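Local atomic coordinates of manganese-dependent ADP-ribose/CDP-alcohol diphosphatase (Danio rerio, PDB entry 2NXF), a protein that probably hydrolyses ADP-ribose and CDP-alcohols such as CDP-choline, splitting the diphosphate to a nucleoside monophosphate at a two-metal centre. Residues Q15-I19 against H65-R69; G59-G64 against N96-F102; N141-L147 against Q220-F226. All coordinates share one frame; numbering follows the deposited sequence.

Contact 1: Q15-I19 against H65-R69; sequences QYADI and HNRRR. With ZN (zinc ion), chain B; PO4 (phosphate ion), chain F.
The irregular run from Tyr16 to Ile19 passes the short helix 65-68 most closely where Ala17 faces Asn66, their CA atoms 6.0 Å apart. Asn66 makes the direct hydrogen bond: its ND2 gives a hydrogen to Tyr16 O at 2.8 Å, with the acceptor lying in the amide plane and the donor in the carbonyl plane. The same ND2 also bonds to Asp63 O, and Ala17 CB rests against the amide, 3.4 Å from Asn66 OD1. One water ties three groups together, donating to Asn66 OD1 and accepting from Asp18 N and Arg69 NH1; a second links Arg69 NH1 to Asp18 OD2. The second bridges the charged groups themselves, Asp18 OD2 lying well out of the guanidinium plane, 4.6 Å from Arg69 NH1; Asp18 OD1 is paired with Arg34. Asp18 O lies over the centre of one guanidinium face, 3.7 Å from Arg69 CZ. Ile19 reaches both ends of the short helix with separate branches. Its CG1, placed between backbone N and carbonyl carbon (chi1 62°), carries CD1 to 3.6 Å from His65 CB, while CG2 touches Arg69 CD. At the far end Gln15 turns to the metal site, OE1 binding a zinc ion at 2.0 Å. The contact joins the loop after strand 6-11 to helix 65-68, with Tyr16 packed on helices 35-49 and 72-84 and Asn66 touching helices 72-84 and 96-101.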
loop_
_atom_site.group_PDB
_atom_site.type_symbol
_atom_site.label_atom_id
_atom_site.label_comp_id
_atom_site.label_asym_id
_atom_site.label_seq_id
_atom_site.Cartn_x
_atom_site.Cartn_y
_atom_site.Cartn_z
ATOM N N GLN A 15 0.023 -6.448 -9.740
ATOM C CA GLN A 15 0.862 -7.658 -9.782
ATOM C C GLN A 15 0.937 -8.286 -11.171
ATOM O O GLN A 15 0.862 -9.502 -11.321
ATOM C CB GLN A 15 0.441 -8.688 -8.709
ATOM C CG GLN A 15 1.352 -8.583 -7.505
ATOM C CD GLN A 15 0.823 -9.252 -6.265
ATOM O OE1 GLN A 15 0.193 -8.604 -5.413
ATOM N NE2 GLN A 15 1.080 -10.544 -6.142
ATOM N N TYR A 16 1.078 -7.422 -12.171
ATOM C CA TYR A 16 1.155 -7.862 -13.571
ATOM C C TYR A 16 2.352 -8.781 -13.807
ATOM O O TYR A 16 3.414 -8.578 -13.225
ATOM C CB TYR A 16 1.257 -6.642 -14.512
ATOM C CG TYR A 16 1.541 -7.065 -15.923
ATOM C CD1 TYR A 16 0.546 -7.679 -16.691
ATOM C CD2 TYR A 16 2.813 -6.919 -16.478
ATOM C CE1 TYR A 16 0.803 -8.093 -17.995
ATOM C CE2 TYR A 16 3.080 -7.345 -17.770
ATOM C CZ TYR A 16 2.070 -7.935 -18.522
ATOM O OH TYR A 16 2.310 -8.378 -19.805
ATOM N N ALA A 17 2.155 -9.791 -14.642
ATOM C CA ALA A 17 3.253 -10.584 -15.221
ATOM C C ALA A 17 2.751 -11.224 -16.493
ATOM O O ALA A 17 1.571 -11.577 -16.594
ATOM C CB ALA A 17 3.745 -11.649 -14.224
ATOM N N ASP A 18 3.646 -11.392 -17.465
ATOM C CA ASP A 18 3.283 -12.004 -18.741
ATOM C C ASP A 18 3.432 -13.523 -18.634
ATOM O O ASP A 18 4.291 -14.142 -19.290
ATOM C CB ASP A 18 4.153 -11.437 -19.877
ATOM C CG ASP A 18 3.694 -11.893 -21.255
ATOM O OD1 ASP A 18 2.563 -12.431 -21.396
ATOM O OD2 ASP A 18 4.492 -11.752 -22.215
ATOM N N ILE A 19 2.585 -14.122 -17.793
ATOM C CA ILE A 19 2.644 -15.558 -17.508
ATOM C C ILE A 19 1.220 -16.095 -17.362
ATOM O O ILE A 19 0.277 -15.323 -17.178
ATOM C CB ILE A 19 3.430 -15.868 -16.204
ATOM C CG1 ILE A 19 2.748 -15.244 -14.972
ATOM C CG2 ILE A 19 4.887 -15.406 -16.297
ATOM C CD1 ILE A 19 3.573 -15.304 -13.667
ATOM N N HIS A 65 7.178 -12.939 -9.668
ATOM C CA HIS A 65 7.451 -13.942 -10.714
ATOM C C HIS A 65 8.216 -13.359 -11.896
ATOM O O HIS A 65 8.887 -14.082 -12.617
ATOM C CB HIS A 65 6.169 -14.601 -11.228
ATOM C CG HIS A 65 5.686 -15.727 -10.368
ATOM N ND1 HIS A 65 4.552 -15.637 -9.595
ATOM C CD2 HIS A 65 6.197 -16.961 -10.142
ATOM C CE1 HIS A 65 4.367 -16.778 -8.949
ATOM N NE2 HIS A 65 5.354 -17.595 -9.260
ATOM N N ASN A 66 8.093 -12.054 -12.110
ATOM C CA ASN A 66 8.848 -11.420 -13.188
ATOM C C ASN A 66 10.367 -11.585 -13.010
ATOM O O ASN A 66 11.085 -11.805 -13.983
ATOM C CB ASN A 66 8.471 -9.961 -13.324
ATOM C CG ASN A 66 7.056 -9.783 -13.865
ATOM O OD1 ASN A 66 6.761 -10.201 -14.977
ATOM N ND2 ASN A 66 6.172 -9.195 -13.060
ATOM N N ARG A 67 10.833 -11.476 -11.769
ATOM C CA ARG A 67 12.253 -11.692 -11.450
ATOM C C ARG A 67 12.663 -13.105 -11.859
ATOM O O ARG A 67 13.706 -13.311 -12.476
ATOM C CB ARG A 67 12.500 -11.481 -9.943
ATOM C CG ARG A 67 13.909 -11.858 -9.469
ATOM C CD ARG A 67 14.754 -10.642 -9.346
ATOM N NE ARG A 67 16.056 -10.926 -8.754
ATOM C CZ ARG A 67 17.176 -10.315 -9.120
ATOM N NH1 ARG A 67 17.146 -9.419 -10.101
ATOM N NH2 ARG A 67 18.334 -10.637 -8.545
ATOM N N ARG A 68 11.821 -14.077 -11.528
ATOM C CA ARG A 68 12.111 -15.480 -11.822
ATOM C C ARG A 68 12.141 -15.796 -13.320
ATOM O O ARG A 68 12.733 -16.784 -13.718
ATOM C CB ARG A 68 11.120 -16.398 -11.094
ATOM C CG ARG A 68 11.237 -16.338 -9.562
ATOM C CD ARG A 68 10.063 -17.054 -8.878
ATOM N NE ARG A 68 9.916 -18.432 -9.340
ATOM C CZ ARG A 68 8.982 -19.287 -8.918
ATOM N NH1 ARG A 68 8.090 -18.921 -8.003
ATOM N NH2 ARG A 68 8.946 -20.515 -9.419
ATOM N N ARG A 69 11.477 -14.967 -14.137
ATOM C CA ARG A 69 11.599 -15.096 -15.600
ATOM C C ARG A 69 12.479 -14.036 -16.241
ATOM O O ARG A 69 12.510 -13.935 -17.469
ATOM C CB ARG A 69 10.226 -15.175 -16.310
ATOM C CG ARG A 69 9.382 -13.940 -16.167
ATOM C CD ARG A 69 7.993 -14.175 -16.754
ATOM N NE ARG A 69 8.080 -14.727 -18.104
ATOM C CZ ARG A 69 7.996 -14.011 -19.227
ATOM N NH1 ARG A 69 7.786 -12.702 -19.177
ATOM N NH2 ARG A 69 8.113 -14.618 -20.408
HETATM ZN ZN ZN B . -0.094 -8.366 -3.457
HETATM P P PO4 F . 1.281 -11.009 -1.976
HETATM O O1 PO4 F . 0.153 -11.527 -1.113
HETATM O O2 PO4 F . 2.126 -12.175 -2.449
HETATM O O3 PO4 F . 0.772 -10.368 -3.254
HETATM O O4 PO4 F . 2.099 -9.994 -1.238
HETATM O O HOH W 1 6.483 -10.767 -17.551
HETATM O O HOH W 2 7.191 -11.031 -21.550
HETATM O O HOH W 3 -0.022 -8.484 -1.318
#

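Contact 2: G59-G64 against N96-F102. With ZN (zinc ion), chain C; ZN (zinc ion), chain B; PO4 (phosphate ion), chain F.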
loop_
_atom_site.group_PDB
_atom_site.type_symbol
_atom_site.label_atom_id
_atom_site.label_comp_id
_atom_site.label_asym_id
_atom_site.label_seq_id
_atom_site.Cartn_x
_atom_site.Cartn_y
_atom_site.Cartn_z
ATOM N N GLY A 59 0.832 -0.539 -4.333
ATOM C CA GLY A 59 2.018 -1.408 -4.356
ATOM C C GLY A 59 1.720 -2.767 -4.953
ATOM O O GLY A 59 0.564 -3.070 -5.302
ATOM N N ASP A 60 2.769 -3.598 -4.999
ATOM C CA ASP A 60 2.743 -4.866 -5.727
ATOM C C ASP A 60 2.239 -4.628 -7.138
ATOM O O ASP A 60 1.359 -5.354 -7.602
ATOM C CB ASP A 60 1.844 -5.897 -5.024
ATOM C CG ASP A 60 2.460 -6.460 -3.743
ATOM O OD1 ASP A 60 3.598 -6.095 -3.380
ATOM O OD2 ASP A 60 1.781 -7.238 -3.071
ATOM N N ILE A 61 2.798 -3.625 -7.829
ATOM C CA ILE A 61 2.315 -3.302 -9.193
ATOM C C ILE A 61 2.769 -4.349 -10.229
ATOM O O ILE A 61 2.091 -4.559 -11.235
ATOM C CB ILE A 61 2.697 -1.868 -9.602
ATOM C CG1 ILE A 61 1.748 -1.366 -10.700
ATOM C CG2 ILE A 61 4.203 -1.779 -9.935
ATOM C CD1 ILE A 61 2.021 0.065 -11.151
ATOM N N ILE A 62 3.908 -5.014 -9.981
ATOM C CA ILE A 62 4.291 -6.153 -10.824
ATOM C C ILE A 62 4.638 -7.325 -9.932
ATOM O O ILE A 62 5.106 -7.122 -8.819
ATOM C CB ILE A 62 5.488 -5.848 -11.776
ATOM C CG1 ILE A 62 6.732 -5.407 -10.998
ATOM C CG2 ILE A 62 5.100 -4.802 -12.853
ATOM C CD1 ILE A 62 8.024 -5.555 -11.835
ATOM N N ASP A 63 4.422 -8.545 -10.414
ATOM C CA ASP A 63 4.629 -9.719 -9.547
ATOM C C ASP A 63 6.104 -10.081 -9.423
ATOM O O ASP A 63 6.878 -9.883 -10.363
ATOM C CB ASP A 63 3.863 -10.923 -10.096
ATOM C CG ASP A 63 3.672 -11.997 -9.052
ATOM O OD1 ASP A 63 2.768 -11.850 -8.203
ATOM O OD2 ASP A 63 4.446 -12.958 -9.062
ATOM N N GLY A 64 6.486 -10.643 -8.276
ATOM C CA GLY A 64 7.831 -11.173 -8.097
ATOM C C GLY A 64 8.185 -12.283 -9.085
ATOM O O GLY A 64 9.366 -12.552 -9.327
ATOM N N ASN A 96 5.810 -5.611 -1.041
ATOM C CA ASN A 96 6.745 -6.746 -1.086
ATOM C C ASN A 96 7.190 -7.148 -2.489
ATOM O O ASN A 96 8.362 -7.442 -2.683
ATOM C CB ASN A 96 6.298 -7.959 -0.242
ATOM C CG ASN A 96 4.881 -8.420 -0.547
ATOM O OD1 ASN A 96 3.953 -7.614 -0.597
ATOM N ND2 ASN A 96 4.716 -9.730 -0.735
ATOM N N HIS A 97 6.285 -7.113 -3.468
ATOM C CA HIS A 97 6.657 -7.525 -4.832
ATOM C C HIS A 97 7.603 -6.559 -5.525
ATOM O O HIS A 97 8.421 -6.963 -6.359
ATOM C CB HIS A 97 5.411 -7.859 -5.653
ATOM C CG HIS A 97 4.817 -9.171 -5.257
ATOM N ND1 HIS A 97 5.065 -10.334 -5.948
ATOM C CD2 HIS A 97 4.058 -9.520 -4.190
ATOM C CE1 HIS A 97 4.448 -11.339 -5.351
ATOM N NE2 HIS A 97 3.838 -10.875 -4.276
ATOM N N GLU A 98 7.516 -5.273 -5.182
ATOM C CA GLU A 98 8.561 -4.341 -5.641
ATOM C C GLU A 98 9.928 -4.808 -5.171
ATOM O O GLU A 98 10.882 -4.832 -5.966
ATOM C CB GLU A 98 8.302 -2.915 -5.144
ATOM C CG GLU A 98 7.315 -2.121 -6.011
ATOM C CD GLU A 98 5.858 -2.554 -5.841
ATOM O OE1 GLU A 98 5.520 -3.070 -4.765
ATOM O OE2 GLU A 98 5.071 -2.338 -6.784
ATOM N N PHE A 99 10.035 -5.159 -3.885
ATOM C CA PHE A 99 11.336 -5.606 -3.350
ATOM C C PHE A 99 11.822 -6.966 -3.864
ATOM O O PHE A 99 13.036 -7.229 -3.902
ATOM C CB PHE A 99 11.355 -5.535 -1.821
ATOM C CG PHE A 99 11.129 -4.154 -1.294
ATOM C CD1 PHE A 99 12.119 -3.169 -1.409
ATOM C CD2 PHE A 99 9.918 -3.812 -0.716
ATOM C CE1 PHE A 99 11.883 -1.860 -0.913
ATOM C CE2 PHE A 99 9.672 -2.513 -0.232
ATOM C CZ PHE A 99 10.665 -1.538 -0.340
ATOM N N TYR A 100 10.887 -7.827 -4.254
ATOM C CA TYR A 100 11.261 -9.097 -4.873
ATOM C C TYR A 100 11.930 -8.826 -6.219
ATOM O O TYR A 100 12.848 -9.545 -6.607
ATOM C CB TYR A 100 10.040 -9.999 -5.119
ATOM C CG TYR A 100 9.282 -10.430 -3.881
ATOM C CD1 TYR A 100 9.913 -10.541 -2.639
ATOM C CD2 TYR A 100 7.928 -10.759 -3.964
ATOM C CE1 TYR A 100 9.212 -10.937 -1.501
ATOM C CE2 TYR A 100 7.205 -11.152 -2.842
ATOM C CZ TYR A 100 7.844 -11.228 -1.608
ATOM O OH TYR A 100 7.111 -11.591 -0.499
ATOM N N ASN A 101 11.451 -7.807 -6.929
ATOM C CA ASN A 101 11.992 -7.475 -8.255
ATOM C C ASN A 101 13.219 -6.579 -8.250
ATOM O O ASN A 101 14.083 -6.737 -9.103
ATOM C CB ASN A 101 10.914 -6.790 -9.108
ATOM C CG ASN A 101 9.905 -7.776 -9.671
ATOM O OD1 ASN A 101 10.201 -8.482 -10.634
ATOM N ND2 ASN A 101 8.726 -7.856 -9.046
ATOM N N PHE A 102 13.253 -5.604 -7.338
ATOM C CA PHE A 102 14.245 -4.519 -7.389
ATOM C C PHE A 102 14.841 -4.218 -6.028
ATOM O O PHE A 102 14.161 -4.318 -4.993
ATOM C CB PHE A 102 13.597 -3.219 -7.910
ATOM C CG PHE A 102 12.866 -3.372 -9.222
ATOM C CD1 PHE A 102 13.562 -3.657 -10.394
ATOM C CD2 PHE A 102 11.483 -3.197 -9.279
ATOM C CE1 PHE A 102 12.877 -3.804 -11.628
ATOM C CE2 PHE A 102 10.783 -3.338 -10.497
ATOM C CZ PHE A 102 11.487 -3.625 -11.668
HETATM ZN ZN ZN C . 1.844 -7.498 -0.907
HETATM ZN ZN ZN B . -0.094 -8.366 -3.457
HETATM P P PO4 F . 1.281 -11.009 -1.976
HETATM O O1 PO4 F . 0.153 -11.527 -1.113
HETATM O O2 PO4 F . 2.126 -12.175 -2.449
HETATM O O3 PO4 F . 0.772 -10.368 -3.254
HETATM O O4 PO4 F . 2.099 -9.994 -1.238
HETATM O O HOH W 3 -0.022 -8.484 -1.318
#
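His97 meets Gly64, and Glu98 meets Asp60 and Ile61, where the start of helix 96-101 lies against the loop 59-64. The His97 ring is held at its edge from two directions: Gly64 N donates to ND1 at 2.7 Å, in the ring plane, and NE2 donates to phosphate O2 at 2.8 Å. One face of this ring is covered by Tyr100 CE2. Asp63 runs alongside His97, pointing the same way, with carboxylate and ring planes 40° apart; its OD2 caps His65 N. Glu98 bends back at chi2 (74°), which brings its carboxylate to the backbone of Asp60 and Ile61, where OE1 accepts from Asp60 N and OE2 from Ile61 N, both on the syn side; OE1 also takes Gly95 N. Asp60 uses its two oxygens differently. OD2 bridges the two zinc ions at 2.2 Å from each, whereas OD1 accepts from His97 N at 2.9 Å, the donor standing above the carboxylate plane. Asn96 lies obliquely to Asp60, the amide and carboxylate planes 62° apart; its OD1 binds one of the zinc ions at 2.1 Å, and its ND2 donates both to phosphate O4 and, in the amide plane, to Tyr100 OH at 3.0 Å. Farther along, Asn101 ND2 donates to Asp63 O at 3.0 Å and also to His97 O, while Ile62 CD1 packs against the Asn101 amide and the Phe102 ring. The zinc ions and the backbone N-H groups probably offset the like charges of Asp60 OD1 and Glu98 OE1, 3.8 Å apart. The geometry is consistent with His97 N restraining the bridging carboxylate through OD1 and Gly64 N orienting the His97 ring toward the phosphate, a ligand probably taken from the crystallisation liquor.

Contact 3: N141-L147 against Q220-F226; sequences NFRFVLL and QERVLIF
Strands 142-146 and 222-226 run parallel at the middle of a mixed sheet, one of the two sheets of the calcineurin-like metallophosphoesterase fold, their axes 4.7 Å apart and inclined by 18°. Six backbone hydrogen bonds form the parallel ladder. Asn141 O, Arg143 O and Val145 O accept from Arg222 N, Leu224 N and Phe226 N, and the carbonyls of Arg222, Leu224 and Phe226 take Arg143 N, Val145 N and Leu147 N in return. The longest, Arg143 N to Arg222 O, is 3.0 Å. On the outer sides, Phe144 and Leu146 bond to Phe136 and Tyr134 of strand 134-139, and Val223 and Ile225 to Leu259 and Cys260 of strand 258-263. CA-H...O contacts add weaker links, such as Phe142 CA to Arg222 O. At the start of the ladder, Arg143 NE donates to Glu221 OE1 at 2.8 Å and NH2 to OE2 at 2.9 Å, both on the syn side. Arg143 CG stands opposite the backbone N (chi1 -171°) and the chain bends at chi3, leaving guanidinium and carboxylate planes 26° apart. NH1 is taken by Glu135 in a second salt bridge, and Glu221 OE1 also receives Ser216 OG, so both charged groups have several partners. Arg222 sends its guanidinium away to Ser322 O, leaving CB against the Phe142 ring. That sheet face carries three phenylalanines, Phe142, Phe144 and Phe226, Phe144 also meeting Phe8 of the other sheet edge-to-face. On the reverse, packed against helix 203-219 (Val145 on Trp208, Val223 on Leu213), Val145 CG2 touches Val223 CG1 at 3.7 Å. In the tilted edge-to-face pair the Phe226 edge points to the Phe144 face, with CE2 3.8 Å from Phe144 CD2.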
loop_
_atom_site.group_PDB
_atom_site.type_symbol
_atom_site.label_atom_id
_atom_site.label_comp_id
_atom_site.label_asym_id
_atom_site.label_seq_id
_atom_site.Cartn_x
_atom_site.Cartn_y
_atom_site.Cartn_z
ATOM N N ASN A 141 -6.284 22.180 3.036
ATOM C CA ASN A 141 -6.812 21.482 4.225
ATOM C C ASN A 141 -6.707 19.953 4.174
ATOM O O ASN A 141 -7.283 19.269 5.033
ATOM C CB ASN A 141 -8.272 21.889 4.533
ATOM C CG ASN A 141 -8.462 23.397 4.617
ATOM O OD1 ASN A 141 -9.273 23.981 3.888
ATOM N ND2 ASN A 141 -7.721 24.035 5.510
ATOM N N PHE A 142 -6.011 19.431 3.167
ATOM C CA PHE A 142 -5.775 17.978 3.042
ATOM C C PHE A 142 -4.314 17.656 2.917
ATOM O O PHE A 142 -3.533 18.449 2.356
ATOM C CB PHE A 142 -6.538 17.388 1.849
ATOM C CG PHE A 142 -8.019 17.440 2.024
ATOM C CD1 PHE A 142 -8.666 16.451 2.751
ATOM C CD2 PHE A 142 -8.767 18.501 1.505
ATOM C CE1 PHE A 142 -10.043 16.511 2.961
ATOM C CE2 PHE A 142 -10.155 18.561 1.696
ATOM C CZ PHE A 142 -10.784 17.566 2.425
ATOM N N ARG A 143 -3.936 16.499 3.453
ATOM C CA ARG A 143 -2.539 16.083 3.398
ATOM C C ARG A 143 -2.495 14.594 3.110
ATOM O O ARG A 143 -3.296 13.853 3.668
ATOM C CB ARG A 143 -1.807 16.417 4.696
ATOM C CG ARG A 143 -0.274 16.188 4.537
ATOM C CD ARG A 143 0.517 16.984 5.516
ATOM N NE ARG A 143 0.218 18.402 5.384
ATOM C CZ ARG A 143 0.888 19.246 4.601
ATOM N NH1 ARG A 143 1.930 18.830 3.878
ATOM N NH2 ARG A 143 0.521 20.506 4.552
ATOM N N PHE A 144 -1.604 14.187 2.200
ATOM C CA PHE A 144 -1.356 12.766 1.898
ATOM C C PHE A 144 -0.023 12.375 2.491
ATOM O O PHE A 144 0.955 13.132 2.391
ATOM C CB PHE A 144 -1.254 12.531 0.379
ATOM C CG PHE A 144 -2.581 12.450 -0.345
ATOM C CD1 PHE A 144 -3.750 12.935 0.218
ATOM C CD2 PHE A 144 -2.637 11.908 -1.632
ATOM C CE1 PHE A 144 -4.981 12.849 -0.500
ATOM C CE2 PHE A 144 -3.848 11.824 -2.335
ATOM C CZ PHE A 144 -5.005 12.284 -1.769
ATOM N N VAL A 145 0.036 11.173 3.062
ATOM C CA VAL A 145 1.278 10.647 3.617
ATOM C C VAL A 145 1.430 9.242 3.043
ATOM O O VAL A 145 0.505 8.425 3.155
ATOM C CB VAL A 145 1.228 10.564 5.167
ATOM C CG1 VAL A 145 2.537 9.975 5.726
ATOM C CG2 VAL A 145 0.954 11.955 5.795
ATOM N N LEU A 146 2.568 8.959 2.414
ATOM C CA LEU A 146 2.851 7.618 1.913
ATOM C C LEU A 146 3.930 7.042 2.803
ATOM O O LEU A 146 4.975 7.692 2.997
ATOM C CB LEU A 146 3.381 7.651 0.466
ATOM C CG LEU A 146 2.339 7.518 -0.656
ATOM C CD1 LEU A 146 1.556 8.817 -0.752
ATOM C CD2 LEU A 146 3.024 7.173 -2.000
ATOM N N LEU A 147 3.663 5.848 3.336
ATOM C CA LEU A 147 4.584 5.185 4.260
ATOM C C LEU A 147 5.305 4.025 3.600
ATOM O O LEU A 147 4.839 3.490 2.568
ATOM C CB LEU A 147 3.812 4.655 5.476
ATOM C CG LEU A 147 3.034 5.670 6.328
ATOM C CD1 LEU A 147 2.375 4.950 7.504
ATOM C CD2 LEU A 147 3.967 6.795 6.788
ATOM N N GLN A 220 -5.609 22.057 11.274
ATOM C CA GLN A 220 -6.942 21.518 10.996
ATOM C C GLN A 220 -7.019 20.890 9.611
ATOM O O GLN A 220 -8.003 21.070 8.875
ATOM C CB GLN A 220 -8.023 22.579 11.179
ATOM C CG GLN A 220 -8.198 23.002 12.617
ATOM C CD GLN A 220 -9.198 24.122 12.728
ATOM O OE1 GLN A 220 -8.907 25.263 12.367
ATOM N NE2 GLN A 220 -10.394 23.804 13.206
ATOM N N GLU A 221 -5.965 20.165 9.258
ATOM C CA GLU A 221 -5.958 19.368 8.038
ATOM C C GLU A 221 -6.591 18.010 8.280
ATOM O O GLU A 221 -6.611 17.517 9.421
ATOM C CB GLU A 221 -4.520 19.178 7.534
ATOM C CG GLU A 221 -3.923 20.443 6.972
ATOM C CD GLU A 221 -2.451 20.287 6.629
ATOM O OE1 GLU A 221 -1.832 19.263 7.009
ATOM O OE2 GLU A 221 -1.921 21.221 5.985
ATOM N N ARG A 222 -7.081 17.409 7.195
ATOM C CA ARG A 222 -7.518 16.009 7.186
ATOM C C ARG A 222 -6.453 15.215 6.467
ATOM O O ARG A 222 -6.076 15.546 5.338
ATOM C CB ARG A 222 -8.836 15.850 6.427
ATOM C CG ARG A 222 -9.928 16.783 6.894
ATOM C CD ARG A 222 -10.538 16.296 8.161
ATOM N NE ARG A 222 -11.617 17.175 8.626
ATOM C CZ ARG A 222 -12.345 16.928 9.708
ATOM N NH1 ARG A 222 -12.128 15.815 10.405
ATOM N NH2 ARG A 222 -13.293 17.782 10.081
ATOM N N VAL A 223 -5.975 14.159 7.118
ATOM C CA VAL A 223 -4.820 13.419 6.602
ATOM C C VAL A 223 -5.199 12.019 6.130
ATOM O O VAL A 223 -5.847 11.261 6.860
ATOM C CB VAL A 223 -3.701 13.297 7.656
ATOM C CG1 VAL A 223 -2.444 12.646 7.036
ATOM C CG2 VAL A 223 -3.358 14.682 8.218
ATOM N N LEU A 224 -4.778 11.690 4.914
ATOM C CA LEU A 224 -4.967 10.366 4.368
ATOM C C LEU A 224 -3.593 9.715 4.325
ATOM O O LEU A 224 -2.650 10.283 3.755
ATOM C CB LEU A 224 -5.519 10.436 2.941
ATOM C CG LEU A 224 -6.930 11.042 2.773
ATOM C CD1 LEU A 224 -6.914 12.595 2.742
ATOM C CD2 LEU A 224 -7.502 10.524 1.469
ATOM N N ILE A 225 -3.509 8.497 4.856
ATOM C CA ILE A 225 -2.239 7.787 4.999
ATOM C C ILE A 225 -2.302 6.522 4.174
ATOM O O ILE A 225 -3.317 5.808 4.218
ATOM C CB ILE A 225 -1.986 7.465 6.480
ATOM C CG1 ILE A 225 -1.971 8.777 7.292
ATOM C CG2 ILE A 225 -0.643 6.713 6.680
ATOM C CD1 ILE A 225 -2.025 8.535 8.779
ATOM N N PHE A 226 -1.234 6.256 3.424
ATOM C CA PHE A 226 -1.209 5.141 2.478
ATOM C C PHE A 226 -0.025 4.258 2.823
ATOM O O PHE A 226 1.076 4.764 3.073
ATOM C CB PHE A 226 -1.039 5.655 1.046
ATOM C CG PHE A 226 -2.151 6.563 0.593
ATOM C CD1 PHE A 226 -3.264 6.057 -0.054
ATOM C CD2 PHE A 226 -2.087 7.948 0.843
ATOM C CE1 PHE A 226 -4.294 6.915 -0.476
ATOM C CE2 PHE A 226 -3.123 8.794 0.426
ATOM C CZ PHE A 226 -4.217 8.277 -0.230
#

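Contacts 1 and 2 meet around one dimetal site, their centres 9 Å apart. Gln15 of contact 1 and Asp60 of contact 2 share a zinc ion, their OE1 and OD2 atoms 3.1 Å apart, and water 3 and the phosphate belong to both. Asp63 connects them further: its OD1 lies 3.0 Å from Gln15 NE2, and its N the same distance from Tyr16 O. Contact 3 lies on the other side of the chain's centre, about 33 Å from contact 1 and 25 Å from contact 2 between centres, touching neither. Its strand 222-227 nevertheless leads directly to His228, which, like Asp60 and Asn96 of contact 2, binds the second zinc ion.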